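Local coordinates for acylneuraminate lyase (Mycoplasma synoviae, PDB 4N4P), which belongs to the dihydrodipicolinate synthetase family of TIM-barrel proteins and assembles from four copies of its chain, at residues A[194-202]-A[219-227]; A[255-264]-A[280-291]. All blocks are in the same frame, centred on the assembly; numbering follows the deposited sequence.

How the contacts relate
From the N terminus, contact 1 comes first: helix 196-201 follows barrel strand 187-190, and strand 206-209 leads into helix 212-227, which packs beside helix 196-201 in roughly the same direction and closes a loop with 16 residues between 194-202 and 219-227. Helix 231-248 comes next. Contact 2 then closes its own loop, its 15 intervening residues free of helix and strand, joining 255-264 to 280-291. The two loops are in series, neither enclosing nor crossing the other. The centres of contact 1 and contact 2 lie about 26 Å apart, their nearest atoms about 12 Å. Contact 1 joins two helices of the barrel's outer layer; contact 2 joins two C-terminal helices. Helix 231-248 touches residues of both.

Contact 1. Residues A[194-202]-A[219-227]; sequences EALAMGLTM and ANAIIKAWE
Leu200 lies over one face of the Trp226 indole, its CB 3.8 Å from the centroid of the five-membered ring, a CH-pi contact. The two side chains run past each other in opposite directions, which takes Leu200 CD1 back to within 3.7 Å of Trp226 CB. Trp226 can meet Leu200 in this way because its CG is anti to the backbone N (chi1 -174°), carrying the indole toward helix 196-201. Its NE1 donates a bent hydrogen bond to Thr201 OG1 (3.3 Å, N-H...O angle 136°), with the oxygen tilted from the ring plane. Thr201 OG1 also lies 2.8 Å from Ala197 O and, at a subunit interface, is hydrogen-bonded to Thr201 OG1 of the second subunit; one hydroxyl proton cannot serve both at once. One turn back, the Leu196 branches divide: CD1 meets Ala219 CB at 3.8 Å, while CD2 reaches Ile223 CG1 at 3.7 Å. Beside them Ala197 CB packs on Ile222 CG2 at 3.9 Å. The short segments cross at -36° with axes 10.1 Å apart, a spacing filled by leucine, isoleucine and tryptophan side chains, as expected of successive helices in the outer layer of a TIM barrel.

Contact 2. Residues A[255-264]-A[280-291]; sequences QSLKAIMRLH and DEEIKKHAEFIT
Knobs-into-holes packing joins two C-terminal helices of this TIM-barrel protein, with axes 8.4 Å apart and crossing at -77°. Small residues permit the close approach: Ala259 CB and Ala287 CB are 3.9 Å apart at the crossing. Ile283 is one knob, seated among Gln255, Ser256, Ala259 and Arg262, and its CG1 comes within 3.6 Å of Ala259 CB. With CG1 anti to the backbone N (chi1 -162°), its CG2 is left to meet the edge of the Arg262 guanidinium. Leu263 is the reciprocal knob, among Lys284, Ala287, Glu288 and Thr291; it and Thr291 reach tip to tip, CD2 lying 3.5 Å from OG1. That hydroxyl donates to Ala287 O at 2.9 Å, and the Thr291 backbone N reaches the same oxygen from the opposite face of its plane. The His264 ring presents its CE1 edge to Thr291 OG1 at 3.4 Å, its rotation fixed by a nearly straight bond from ND1 to Ile260 O (2.8 Å, 170°). At the other end, Ser256 OG lies at the edge of the His286 ring, while His286 NE2 bonds Leu248 O and Ser256 OG bonds Gly252 O. Asp280, salt-bridged to Lys20, probably adds a weak attraction for Arg262. Apolar fit thus dominates the interface, while the clear hydrogen bonds of its polar groups run within each segment or to other parts of the chain.

Contact 1. Residues A[194-202]-A[219-227]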
loop_
_atom_site.group_PDB
_atom_site.type_symbol
_atom_site.label_atom_id
_atom_site.label_comp_id
_atom_site.label_asym_id
_atom_site.label_seq_id
_atom_site.Cartn_x
_atom_site.Cartn_y
_atom_site.Cartn_z
ATOM N N GLU A 194 -15.386 -15.364 -2.377
ATOM C CA GLU A 194 -14.769 -15.999 -1.204
ATOM C C GLU A 194 -15.354 -15.545 0.144
ATOM O O GLU A 194 -14.968 -16.036 1.204
ATOM C CB GLU A 194 -13.269 -15.748 -1.227
ATOM C CG GLU A 194 -12.600 -16.357 -2.441
ATOM C CD GLU A 194 -11.239 -15.721 -2.749
ATOM O OE1 GLU A 194 -11.024 -14.521 -2.417
ATOM O OE2 GLU A 194 -10.379 -16.441 -3.315
ATOM N N ALA A 195 -16.284 -14.608 0.102
ATOM C CA ALA A 195 -16.844 -14.090 1.345
ATOM C C ALA A 195 -18.349 -14.151 1.343
ATOM O O ALA A 195 -19.011 -13.373 2.045
ATOM C CB ALA A 195 -16.367 -12.667 1.579
ATOM N N LEU A 196 -18.889 -15.083 0.556
ATOM C CA LEU A 196 -20.334 -15.212 0.375
ATOM C C LEU A 196 -21.092 -15.188 1.706
ATOM O O LEU A 196 -22.048 -14.395 1.892
ATOM C CB LEU A 196 -20.649 -16.505 -0.410
ATOM C CG LEU A 196 -22.038 -16.546 -1.084
ATOM C CD1 LEU A 196 -22.070 -17.603 -2.198
ATOM C CD2 LEU A 196 -23.162 -16.839 -0.115
ATOM N N ALA A 197 -20.686 -16.069 2.618
ATOM C CA ALA A 197 -21.380 -16.213 3.898
ATOM C C ALA A 197 -21.224 -14.966 4.760
ATOM O O ALA A 197 -22.130 -14.595 5.499
ATOM C CB ALA A 197 -20.886 -17.443 4.634
ATOM N N MET A 198 -20.093 -14.297 4.643
ATOM C CA MET A 198 -19.910 -13.055 5.368
ATOM C C MET A 198 -20.843 -11.968 4.790
ATOM O O MET A 198 -21.434 -11.184 5.542
ATOM C CB MET A 198 -18.426 -12.694 5.411
ATOM C CG MET A 198 -17.635 -13.555 6.499
ATOM S SD MET A 198 -15.957 -13.124 6.309
ATOM C CE MET A 198 -15.116 -14.468 7.179
ATOM N N GLY A 199 -20.980 -11.949 3.456
ATOM C CA GLY A 199 -21.935 -11.066 2.777
ATOM C C GLY A 199 -23.370 -11.333 3.252
ATOM O O GLY A 199 -24.103 -10.393 3.607
ATOM N N LEU A 200 -23.795 -12.596 3.239
ATOM C CA LEU A 200 -25.135 -12.949 3.743
ATOM C C LEU A 200 -25.362 -12.444 5.156
ATOM O O LEU A 200 -26.419 -11.908 5.474
ATOM C CB LEU A 200 -25.330 -14.464 3.775
ATOM C CG LEU A 200 -25.560 -15.200 2.450
ATOM C CD1 LEU A 200 -25.302 -16.652 2.754
ATOM C CD2 LEU A 200 -26.974 -14.973 1.882
ATOM N N THR A 201 -24.364 -12.660 6.006
ATOM C CA THR A 201 -24.440 -12.275 7.415
ATOM C C THR A 201 -24.684 -10.769 7.590
ATOM O O THR A 201 -25.345 -10.356 8.530
ATOM C CB THR A 201 -23.196 -12.755 8.177
ATOM O OG1 THR A 201 -23.157 -14.194 8.105
ATOM C CG2 THR A 201 -23.270 -12.329 9.666
ATOM N N MET A 202 -24.176 -9.956 6.668
ATOM C CA MET A 202 -24.439 -8.527 6.752
ATOM C C MET A 202 -25.590 -8.048 5.832
ATOM O O MET A 202 -25.779 -6.832 5.638
ATOM C CB MET A 202 -23.139 -7.714 6.588
ATOM C CG MET A 202 -23.172 -6.372 7.380
ATOM S SD MET A 202 -23.891 -6.463 9.050
ATOM C CE MET A 202 -23.019 -7.829 9.866
ATOM N N ALA A 219 -22.119 -22.961 -4.033
ATOM C CA ALA A 219 -22.484 -21.642 -3.471
ATOM C C ALA A 219 -23.893 -21.656 -2.865
ATOM O O ALA A 219 -24.122 -21.137 -1.737
ATOM C CB ALA A 219 -22.351 -20.546 -4.550
ATOM N N ASN A 220 -24.832 -22.277 -3.582
ATOM C CA ASN A 220 -26.179 -22.446 -3.049
ATOM C C ASN A 220 -26.188 -23.253 -1.772
ATOM O O ASN A 220 -26.998 -22.974 -0.892
ATOM C CB ASN A 220 -27.136 -23.085 -4.074
ATOM C CG ASN A 220 -27.733 -22.063 -5.018
ATOM O OD1 ASN A 220 -27.856 -22.300 -6.244
ATOM N ND2 ASN A 220 -28.106 -20.926 -4.471
ATOM N N ALA A 221 -25.265 -24.209 -1.644
ATOM C CA ALA A 221 -25.230 -25.023 -0.440
ATOM C C ALA A 221 -24.948 -24.126 0.757
ATOM O O ALA A 221 -25.517 -24.330 1.838
ATOM C CB ALA A 221 -24.192 -26.170 -0.553
ATOM N N ILE A 222 -24.084 -23.142 0.558
ATOM C CA ILE A 222 -23.748 -22.186 1.631
ATOM C C ILE A 222 -24.983 -21.341 1.986
ATOM O O ILE A 222 -25.338 -21.197 3.155
ATOM C CB ILE A 222 -22.566 -21.269 1.249
ATOM C CG1 ILE A 222 -21.268 -22.081 1.114
ATOM C CG2 ILE A 222 -22.355 -20.173 2.303
ATOM C CD1 ILE A 222 -20.228 -21.327 0.314
ATOM N N ILE A 223 -25.650 -20.825 0.968
ATOM C CA ILE A 223 -26.838 -19.998 1.194
ATOM C C ILE A 223 -27.902 -20.812 1.934
ATOM O O ILE A 223 -28.491 -20.335 2.916
ATOM C CB ILE A 223 -27.413 -19.463 -0.128
ATOM C CG1 ILE A 223 -26.399 -18.512 -0.785
ATOM C CG2 ILE A 223 -28.784 -18.745 0.151
ATOM C CD1 ILE A 223 -26.748 -18.054 -2.207
ATOM N N LYS A 224 -28.141 -22.032 1.472
ATOM C CA LYS A 224 -29.182 -22.877 2.111
ATOM C C LYS A 224 -28.826 -23.195 3.564
ATOM O O LYS A 224 -29.689 -23.121 4.449
ATOM C CB LYS A 224 -29.462 -24.145 1.305
ATOM C CG LYS A 224 -30.031 -23.863 -0.106
ATOM C CD LYS A 224 -31.230 -22.869 -0.128
ATOM C CE LYS A 224 -32.556 -23.587 0.094
ATOM N NZ LYS A 224 -33.723 -22.894 -0.571
ATOM N N ALA A 225 -27.561 -23.511 3.816
ATOM C CA ALA A 225 -27.103 -23.756 5.197
ATOM C C ALA A 225 -27.263 -22.513 6.079
ATOM O O ALA A 225 -27.671 -22.609 7.242
ATOM C CB ALA A 225 -25.615 -24.262 5.213
ATOM N N TRP A 226 -26.953 -21.352 5.512
ATOM C CA TRP A 226 -27.076 -20.088 6.224
ATOM C C TRP A 226 -28.535 -19.830 6.546
ATOM O O TRP A 226 -28.849 -19.528 7.694
ATOM C CB TRP A 226 -26.479 -18.933 5.393
ATOM C CG TRP A 226 -26.446 -17.649 6.128
ATOM C CD1 TRP A 226 -25.480 -17.212 7.016
ATOM C CD2 TRP A 226 -27.440 -16.643 6.089
ATOM N NE1 TRP A 226 -25.815 -15.974 7.495
ATOM C CE2 TRP A 226 -27.011 -15.595 6.935
ATOM C CE3 TRP A 226 -28.645 -16.499 5.380
ATOM C CZ2 TRP A 226 -27.761 -14.433 7.130
ATOM C CZ3 TRP A 226 -29.389 -15.335 5.567
ATOM C CH2 TRP A 226 -28.940 -14.318 6.439
ATOM N N GLU A 227 -29.427 -19.976 5.557
ATOM C CA GLU A 227 -30.872 -19.768 5.802
ATOM C C GLU A 227 -31.421 -20.765 6.828
ATOM O O GLU A 227 -32.340 -20.433 7.579
ATOM C CB GLU A 227 -31.678 -19.873 4.485
ATOM C CG GLU A 227 -31.354 -18.751 3.515
ATOM C CD GLU A 227 -32.023 -18.926 2.169
ATOM O OE1 GLU A 227 -32.451 -20.058 1.872
ATOM O OE2 GLU A 227 -32.094 -17.938 1.404
#

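Contact 2. Residues A[255-264]-A[280-291]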
loop_
_atom_site.group_PDB
_atom_site.type_symbol
_atom_site.label_atom_id
_atom_site.label_comp_id
_atom_site.label_asym_id
_atom_site.label_seq_id
_atom_site.Cartn_x
_atom_site.Cartn_y
_atom_site.Cartn_z
ATOM N N GLN A 255 -9.882 -19.086 -18.553
ATOM C CA GLN A 255 -9.459 -20.307 -19.253
ATOM C C GLN A 255 -9.993 -21.542 -18.537
ATOM O O GLN A 255 -10.420 -22.496 -19.189
ATOM C CB GLN A 255 -7.931 -20.410 -19.323
ATOM C CG GLN A 255 -7.244 -19.247 -20.074
ATOM C CD GLN A 255 -6.783 -18.142 -19.137
ATOM O OE1 GLN A 255 -7.485 -17.806 -18.184
ATOM N NE2 GLN A 255 -5.586 -17.572 -19.400
ATOM N N SER A 256 -9.950 -21.513 -17.202
ATOM C CA SER A 256 -10.405 -22.634 -16.391
ATOM C C SER A 256 -11.915 -22.790 -16.447
ATOM O O SER A 256 -12.430 -23.914 -16.598
ATOM C CB SER A 256 -9.971 -22.437 -14.941
ATOM O OG SER A 256 -8.563 -22.476 -14.839
ATOM N N LEU A 257 -12.627 -21.678 -16.303
ATOM C CA LEU A 257 -14.101 -21.736 -16.409
ATOM C C LEU A 257 -14.515 -22.294 -17.780
ATOM O O LEU A 257 -15.381 -23.165 -17.880
ATOM C CB LEU A 257 -14.739 -20.363 -16.180
ATOM C CG LEU A 257 -14.595 -19.774 -14.764
ATOM C CD1 LEU A 257 -15.156 -18.311 -14.744
ATOM C CD2 LEU A 257 -15.318 -20.645 -13.758
ATOM N N LYS A 258 -13.887 -21.787 -18.835
ATOM C CA LYS A 258 -14.250 -22.231 -20.186
ATOM C C LYS A 258 -13.924 -23.705 -20.375
ATOM O O LYS A 258 -14.746 -24.455 -20.894
ATOM C CB LYS A 258 -13.589 -21.343 -21.248
ATOM C CG LYS A 258 -14.341 -19.995 -21.408
ATOM C CD LYS A 258 -13.578 -19.005 -22.265
ATOM C CE LYS A 258 -14.343 -17.670 -22.323
ATOM N NZ LYS A 258 -13.797 -16.681 -23.361
ATOM N N ALA A 259 -12.763 -24.133 -19.884
ATOM C CA ALA A 259 -12.372 -25.543 -19.971
ATOM C C ALA A 259 -13.326 -26.476 -19.240
ATOM O O ALA A 259 -13.639 -27.587 -19.715
ATOM C CB ALA A 259 -10.947 -25.735 -19.451
ATOM N N ILE A 260 -13.788 -26.029 -18.072
ATOM C CA ILE A 260 -14.760 -26.813 -17.300
ATOM C C ILE A 260 -16.057 -26.938 -18.075
ATOM O O ILE A 260 -16.617 -28.026 -18.192
ATOM C CB ILE A 260 -14.951 -26.252 -15.877
ATOM C CG1 ILE A 260 -13.645 -26.455 -15.089
ATOM C CG2 ILE A 260 -16.156 -26.945 -15.170
ATOM C CD1 ILE A 260 -13.548 -25.608 -13.781
ATOM N N MET A 261 -16.520 -25.828 -18.632
ATOM C CA MET A 261 -17.710 -25.876 -19.471
ATOM C C MET A 261 -17.523 -26.811 -20.653
ATOM O O MET A 261 -18.393 -27.661 -20.885
ATOM C CB MET A 261 -18.128 -24.483 -19.916
ATOM C CG MET A 261 -18.659 -23.668 -18.760
ATOM S SD MET A 261 -19.331 -22.129 -19.384
ATOM C CE MET A 261 -19.625 -21.199 -17.872
ATOM N N ARG A 262 -16.393 -26.688 -21.362
ATOM C CA ARG A 262 -16.114 -27.585 -22.503
ATOM C C ARG A 262 -16.138 -29.050 -22.099
ATOM O O ARG A 262 -16.680 -29.893 -22.823
ATOM C CB ARG A 262 -14.767 -27.264 -23.155
ATOM C CG ARG A 262 -14.746 -25.910 -23.857
ATOM C CD ARG A 262 -13.573 -25.847 -24.836
ATOM N NE ARG A 262 -12.293 -26.139 -24.198
ATOM C CZ ARG A 262 -11.547 -25.245 -23.541
ATOM N NH1 ARG A 262 -11.968 -23.984 -23.367
ATOM N NH2 ARG A 262 -10.391 -25.627 -23.009
ATOM N N LEU A 263 -15.534 -29.352 -20.951
ATOM C CA LEU A 263 -15.546 -30.702 -20.364
ATOM C C LEU A 263 -16.974 -31.207 -20.137
ATOM O O LEU A 263 -17.215 -32.413 -20.189
ATOM C CB LEU A 263 -14.772 -30.723 -19.037
ATOM C CG LEU A 263 -14.676 -32.042 -18.262
ATOM C CD1 LEU A 263 -13.881 -33.071 -19.087
ATOM C CD2 LEU A 263 -14.028 -31.798 -16.872
ATOM N N HIS A 264 -17.907 -30.294 -19.877
ATOM C CA HIS A 264 -19.317 -30.664 -19.683
ATOM C C HIS A 264 -20.130 -30.589 -20.989
ATOM O O HIS A 264 -21.373 -30.547 -20.943
ATOM C CB HIS A 264 -19.941 -29.782 -18.610
ATOM C CG HIS A 264 -19.469 -30.114 -17.234
ATOM N ND1 HIS A 264 -18.235 -29.725 -16.755
ATOM C CD2 HIS A 264 -20.043 -30.844 -16.253
ATOM C CE1 HIS A 264 -18.080 -30.186 -15.525
ATOM N NE2 HIS A 264 -19.164 -30.867 -15.198
ATOM N N ASP A 280 -4.057 -27.741 -24.674
ATOM C CA ASP A 280 -5.396 -28.288 -24.459
ATOM C C ASP A 280 -5.410 -29.395 -23.392
ATOM O O ASP A 280 -6.325 -29.465 -22.581
ATOM C CB ASP A 280 -6.060 -28.755 -25.768
ATOM C CG ASP A 280 -7.027 -27.707 -26.350
ATOM O OD1 ASP A 280 -7.439 -26.765 -25.619
ATOM O OD2 ASP A 280 -7.376 -27.830 -27.552
ATOM N N GLU A 281 -4.377 -30.227 -23.367
ATOM C CA GLU A 281 -4.350 -31.315 -22.390
ATOM C C GLU A 281 -4.129 -30.793 -20.974
ATOM O O GLU A 281 -4.781 -31.274 -20.043
ATOM C CB GLU A 281 -3.326 -32.397 -22.746
ATOM C CG GLU A 281 -3.776 -33.353 -23.863
ATOM C CD GLU A 281 -5.195 -33.893 -23.671
ATOM O OE1 GLU A 281 -6.076 -33.556 -24.501
ATOM O OE2 GLU A 281 -5.427 -34.643 -22.690
ATOM N N GLU A 282 -3.235 -29.815 -20.820
ATOM C CA GLU A 282 -2.964 -29.198 -19.526
ATOM C C GLU A 282 -4.243 -28.588 -18.902
ATOM O O GLU A 282 -4.563 -28.824 -17.726
ATOM C CB GLU A 282 -1.871 -28.122 -19.646
ATOM C CG GLU A 282 -1.475 -27.510 -18.299
ATOM C CD GLU A 282 -0.588 -26.258 -18.393
ATOM O OE1 GLU A 282 -0.035 -25.963 -19.474
ATOM O OE2 GLU A 282 -0.469 -25.541 -17.376
ATOM N N ILE A 283 -4.974 -27.818 -19.693
ATOM C CA ILE A 283 -6.136 -27.125 -19.137
ATOM C C ILE A 283 -7.288 -28.116 -18.962
ATOM O O ILE A 283 -8.128 -27.940 -18.085
ATOM C CB ILE A 283 -6.529 -25.862 -19.998
ATOM C CG1 ILE A 283 -7.430 -24.897 -19.198
ATOM C CG2 ILE A 283 -7.144 -26.284 -21.359
ATOM C CD1 ILE A 283 -6.776 -24.346 -17.910
ATOM N N LYS A 284 -7.346 -29.154 -19.818
ATOM C CA LYS A 284 -8.355 -30.214 -19.656
ATOM C C LYS A 284 -8.185 -30.971 -18.342
ATOM O O LYS A 284 -9.172 -31.258 -17.638
ATOM C CB LYS A 284 -8.345 -31.221 -20.829
ATOM C CG LYS A 284 -9.453 -32.264 -20.726
ATOM C CD LYS A 284 -9.152 -33.504 -21.547
ATOM C CE LYS A 284 -10.226 -34.555 -21.320
ATOM N NZ LYS A 284 -11.453 -34.273 -22.130
ATOM N N LYS A 285 -6.940 -31.289 -17.998
ATOM C CA LYS A 285 -6.707 -31.998 -16.753
ATOM C C LYS A 285 -7.044 -31.136 -15.537
ATOM O O LYS A 285 -7.539 -31.639 -14.542
ATOM C CB LYS A 285 -5.269 -32.504 -16.681
ATOM C CG LYS A 285 -5.032 -33.578 -17.749
ATOM C CD LYS A 285 -3.634 -34.171 -17.665
ATOM C CE LYS A 285 -3.480 -35.136 -18.837
ATOM N NZ LYS A 285 -2.082 -35.529 -18.951
ATOM N N HIS A 286 -6.719 -29.851 -15.634
ATOM C CA HIS A 286 -7.154 -28.879 -14.650
ATOM C C HIS A 286 -8.680 -28.894 -14.520
ATOM O O HIS A 286 -9.203 -28.962 -13.410
ATOM C CB HIS A 286 -6.662 -27.490 -15.019
ATOM C CG HIS A 286 -7.016 -26.450 -14.006
ATOM N ND1 HIS A 286 -6.602 -26.519 -12.696
ATOM C CD2 HIS A 286 -7.751 -25.316 -14.110
ATOM C CE1 HIS A 286 -7.056 -25.470 -12.032
ATOM N NE2 HIS A 286 -7.746 -24.718 -12.869
ATOM N N ALA A 287 -9.390 -28.874 -15.647
ATOM C CA ALA A 287 -10.858 -28.924 -15.610
ATOM C C ALA A 287 -11.383 -30.184 -14.955
ATOM O O ALA A 287 -12.303 -30.119 -14.148
ATOM C CB ALA A 287 -11.457 -28.739 -16.997
ATOM N N GLU A 288 -10.780 -31.334 -15.270
ATOM C CA GLU A 288 -11.173 -32.595 -14.637
ATOM C C GLU A 288 -10.884 -32.594 -13.160
ATOM O O GLU A 288 -11.717 -33.010 -12.394
ATOM C CB GLU A 288 -10.420 -33.779 -15.233
ATOM C CG GLU A 288 -10.749 -34.050 -16.671
ATOM C CD GLU A 288 -9.912 -35.219 -17.181
ATOM O OE1 GLU A 288 -8.717 -35.028 -17.453
ATOM O OE2 GLU A 288 -10.448 -36.324 -17.277
ATOM N N PHE A 289 -9.696 -32.136 -12.777
ATOM C CA PHE A 289 -9.314 -32.011 -11.352
ATOM C C PHE A 289 -10.361 -31.217 -10.566
ATOM O O PHE A 289 -10.876 -31.688 -9.538
ATOM C CB PHE A 289 -7.912 -31.372 -11.222
ATOM C CG PHE A 289 -7.600 -30.794 -9.853
ATOM C CD1 PHE A 289 -7.500 -31.606 -8.729
ATOM C CD2 PHE A 289 -7.370 -29.418 -9.710
ATOM C CE1 PHE A 289 -7.243 -31.061 -7.462
ATOM C CE2 PHE A 289 -7.081 -28.856 -8.457
ATOM C CZ PHE A 289 -7.016 -29.686 -7.323
ATOM N N ILE A 290 -10.678 -30.017 -11.044
ATOM C CA ILE A 290 -11.728 -29.200 -10.369
ATOM C C ILE A 290 -13.083 -29.913 -10.322
ATOM O O ILE A 290 -13.749 -29.942 -9.271
ATOM C CB ILE A 290 -11.884 -27.829 -11.024
ATOM C CG1 ILE A 290 -10.555 -27.032 -10.975
ATOM C CG2 ILE A 290 -13.119 -27.011 -10.390
ATOM C CD1 ILE A 290 -10.047 -26.669 -9.553
ATOM N N THR A 291 -13.516 -30.411 -11.475
ATOM C CA THR A 291 -14.808 -31.097 -11.613
ATOM C C THR A 291 -14.946 -32.287 -10.659
ATOM O O THR A 291 -15.953 -32.402 -9.937
ATOM C CB THR A 291 -15.049 -31.540 -13.091
ATOM O OG1 THR A 291 -15.146 -30.382 -13.920
ATOM C CG2 THR A 291 -16.323 -32.342 -13.237
#